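Local coordinates for protein thiamine-phosphate synthase (Pyrococcus furiosus, PDB 1XI3) that probably condenses a thiazole phosphate with a hydroxymethylpyrimidine diphosphate to form thiamine phosphate, using magnesium, in thiamine biosynthesis, at residues A[97-102]-A[127-132]. Numbering follows the deposited sequence.
Sequences MPIEVA and KGADYL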
ATOM      1  N   MET A  97      -3.284  -3.694   7.732  1.00 11.98           N
ATOM      2  CA  MET A  97      -4.686  -3.330   7.817  1.00 12.60           C
ATOM      3  C   MET A  97      -5.468  -4.306   8.659  1.00 11.43           C
ATOM      4  O   MET A  97      -5.289  -5.495   8.539  1.00 11.70           O
ATOM      5  CB  MET A  97      -5.298  -3.324   6.409  1.00 11.96           C
ATOM      6  CG  MET A  97      -6.625  -2.649   6.376  0.65 15.19           C
ATOM      7  SD  MET A  97      -7.147  -2.322   4.707  0.65 14.78           S
ATOM      8  CE  MET A  97      -6.053  -0.943   4.254  0.65 11.77           C
ATOM      9  N   PRO A  98      -6.333  -3.803   9.554  1.00 13.47           N
ATOM     10  CA  PRO A  98      -7.185  -4.734  10.327  1.00 13.12           C
ATOM     11  C   PRO A  98      -8.037  -5.604   9.408  1.00 12.69           C
ATOM     12  O   PRO A  98      -8.480  -5.147   8.356  1.00 12.95           O
ATOM     13  CB  PRO A  98      -8.074  -3.796  11.136  1.00 15.22           C
ATOM     14  CG  PRO A  98      -7.253  -2.559  11.275  1.00 16.97           C
ATOM     15  CD  PRO A  98      -6.519  -2.405   9.969  1.00 15.58           C
ATOM     16  N   ILE A  99      -8.230  -6.846   9.823  1.00 14.73           N
ATOM     17  CA  ILE A  99      -8.937  -7.812   9.037  1.00 13.96           C
ATOM     18  C   ILE A  99     -10.280  -7.291   8.604  1.00 14.92           C
ATOM     19  O   ILE A  99     -10.645  -7.384   7.431  1.00 12.97           O
ATOM     20  CB  ILE A  99      -9.071  -9.160   9.768  1.00 14.22           C
ATOM     21  CG1 ILE A  99      -7.696  -9.780   9.962  1.00 17.24           C
ATOM     22  CG2 ILE A  99      -9.992 -10.114   8.967  1.00 15.88           C
ATOM     23  CD1 ILE A  99      -7.700 -10.951  10.891  1.00 19.17           C
ATOM     24  N   GLU A 100     -11.026  -6.712   9.535  1.00 15.42           N
ATOM     25  CA  GLU A 100     -12.386  -6.296   9.208  1.00 19.14           C
ATOM     26  C   GLU A 100     -12.406  -5.179   8.152  1.00 18.44           C
ATOM     27  O   GLU A 100     -13.303  -5.095   7.337  1.00 18.12           O
ATOM     28  CB  GLU A 100     -13.138  -5.880  10.487  1.00 21.68           C
ATOM     29  CG  GLU A 100     -12.649  -4.584  11.138  1.00 27.62           C
ATOM     30  CD  GLU A 100     -11.485  -4.747  12.120  1.00 29.69           C
ATOM     31  OE1 GLU A 100     -10.787  -5.827  12.175  1.00 24.69           O
ATOM     32  OE2 GLU A 100     -11.269  -3.741  12.849  1.00 31.14           O
ATOM     33  N   VAL A 101     -11.383  -4.335   8.176  1.00 14.02           N
ATOM     34  CA  VAL A 101     -11.284  -3.228   7.259  1.00 15.32           C
ATOM     35  C   VAL A 101     -10.896  -3.746   5.891  1.00 11.78           C
ATOM     36  O   VAL A 101     -11.421  -3.302   4.866  1.00 13.76           O
ATOM     37  CB  VAL A 101     -10.228  -2.183   7.796  1.00 14.23           C
ATOM     38  CG1 VAL A 101     -10.012  -1.061   6.787  1.00 18.34           C
ATOM     39  CG2 VAL A 101     -10.687  -1.634   9.122  1.00 18.90           C
ATOM     40  N   ALA A 102      -9.927  -4.651   5.864  1.00 12.39           N
ATOM     41  CA  ALA A 102      -9.537  -5.293   4.590  1.00 12.61           C
ATOM     42  C   ALA A 102     -10.729  -5.965   3.904  1.00 13.79           C
ATOM     43  O   ALA A 102     -10.897  -5.852   2.682  1.00 14.66           O
ATOM     44  CB  ALA A 102      -8.464  -6.311   4.848  1.00 12.86           C
ATOM     45  N   LYS A 127     -12.671 -12.621  13.607  1.00 20.90           N
ATOM     46  CA  LYS A 127     -12.770 -11.472  12.712  1.00 19.67           C
ATOM     47  C   LYS A 127     -13.055 -11.864  11.257  1.00 22.63           C
ATOM     48  O   LYS A 127     -13.343 -10.996  10.414  1.00 24.39           O
ATOM     49  CB  LYS A 127     -11.509 -10.636  12.806  1.00 23.10           C
ATOM     50  CG  LYS A 127     -11.283 -10.010  14.155  1.00 27.80           C
ATOM     51  CD  LYS A 127     -11.606  -8.518  14.204  1.00 35.06           C
ATOM     52  CE  LYS A 127     -10.364  -7.674  14.546  1.00 36.72           C
ATOM     53  NZ  LYS A 127      -9.636  -8.177  15.782  1.00 38.36           N
ATOM     54  N   GLY A 128     -12.936 -13.157  10.963  1.00 19.59           N
ATOM     55  CA  GLY A 128     -13.277 -13.722   9.651  1.00 22.10           C
ATOM     56  C   GLY A 128     -12.116 -14.073   8.728  1.00 23.11           C
ATOM     57  O   GLY A 128     -12.306 -14.163   7.507  1.00 20.83           O
ATOM     58  N   ALA A 129     -10.916 -14.284   9.277  1.00 19.60           N
ATOM     59  CA  ALA A 129      -9.803 -14.780   8.492  1.00 15.37           C
ATOM     60  C   ALA A 129     -10.224 -16.072   7.816  1.00 17.28           C
ATOM     61  O   ALA A 129     -10.958 -16.883   8.403  1.00 14.11           O
ATOM     62  CB  ALA A 129      -8.598 -15.020   9.352  1.00 15.37           C
ATOM     63  N   ASP A 130      -9.750 -16.270   6.584  1.00 15.16           N
ATOM     64  CA  ASP A 130      -9.991 -17.523   5.875  1.00 13.15           C
ATOM     65  C   ASP A 130      -8.993 -18.618   6.198  1.00 12.38           C
ATOM     66  O   ASP A 130      -9.337 -19.796   6.160  1.00 14.87           O
ATOM     67  CB  ASP A 130     -10.002 -17.243   4.362  1.00 12.11           C
ATOM     68  CG  ASP A 130     -11.140 -16.340   3.977  1.00 15.91           C
ATOM     69  OD1 ASP A 130     -10.920 -15.205   3.532  1.00 15.03           O
ATOM     70  OD2 ASP A 130     -12.303 -16.774   4.157  1.00 20.16           O
ATOM     71  N   TYR A 131      -7.753 -18.241   6.501  1.00 12.20           N
ATOM     72  CA  TYR A 131      -6.768 -19.182   7.005  1.00  9.98           C
ATOM     73  C   TYR A 131      -5.803 -18.452   7.890  1.00 11.19           C
ATOM     74  O   TYR A 131      -5.786 -17.222   7.939  1.00 12.64           O
ATOM     75  CB  TYR A 131      -6.012 -19.927   5.866  1.00 12.06           C
ATOM     76  CG  TYR A 131      -5.050 -19.051   5.090  1.00 11.61           C
ATOM     77  CD1 TYR A 131      -5.491 -18.244   4.017  1.00 13.02           C
ATOM     78  CD2 TYR A 131      -3.711 -18.980   5.440  1.00 14.02           C
ATOM     79  CE1 TYR A 131      -4.601 -17.414   3.319  1.00 10.24           C
ATOM     80  CE2 TYR A 131      -2.823 -18.152   4.751  1.00 11.72           C
ATOM     81  CZ  TYR A 131      -3.275 -17.357   3.705  1.00 13.00           C
ATOM     82  OH  TYR A 131      -2.368 -16.529   3.072  1.00 14.52           O
ATOM     83  N   LEU A 132      -5.028 -19.243   8.618  1.00 13.34           N
ATOM     84  CA  LEU A 132      -4.024 -18.715   9.532  1.00 12.04           C
ATOM     85  C   LEU A 132      -2.658 -19.119   9.066  1.00 12.03           C
ATOM     86  O   LEU A 132      -2.428 -20.264   8.653  1.00 11.96           O
ATOM     87  CB  LEU A 132      -4.192 -19.282  10.961  1.00 11.22           C
ATOM     88  CG  LEU A 132      -5.544 -19.050  11.603  1.00 11.93           C
ATOM     89  CD1 LEU A 132      -5.517 -19.599  13.035  1.00 13.39           C
ATOM     90  CD2 LEU A 132      -5.889 -17.593  11.614  1.00 14.51           C
TER
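Ile99, in the first turn of helix 99-105, reaches across to the C-terminal end of helix 118-127 and meets Lys127, Gly128 and Ala129. Its two branches divide the work. CG2, set opposite the backbone N, touches the Lys127 carbonyl O at 3.8 Å and the Lys127 CB at 4.2 Å, the two side chains crossing at a slant. CG1 lies beside the backbone N, and the nearly extended chi2 (169°) carries CD1 to within 4.4 Å of the Ala129 CB. A beta-branched residue suits this place because it can cover the helix end and the following loop at once, while the small methyl of Ala129 meets CD1 at the end of the longer branch. Both side chains also touch Ala113 on strand 110-115, and Ile99 reaches Ala124, so the contact continues inward to the barrel wall.

Gly128 ends the helix in a Schellman motif; its positive phi suits glycine, since a side chain would press on the preceding carbonyl. The chain then turns toward strand 131-135 of this TIM barrel, in which the two helices follow successive strands, 89-92 and 110-115.

At the outer edge, Glu100 and Lys127 point the same way. The bend at chi2 of Glu100 (-87°), with CG between the backbone N and the carbonyl carbon, lays the carboxylate alongside the lysine's outer methylenes. OE1 comes within 3.0 Å of Lys127 CE, a close approach to a CH2 group that the adjoining ammonium probably polarises, and not a hydrogen bond. The lysine bends repeatedly, and its NZ stops 4.5 Å from Glu100 OE1, short of a salt bridge. OE1 has no hydrogen-bond partner in the model. Van der Waals packing thus joins the segments, without a hydrogen bond or salt bridge, and the opposite charges, near but not touching, probably add a modest attraction at the surface.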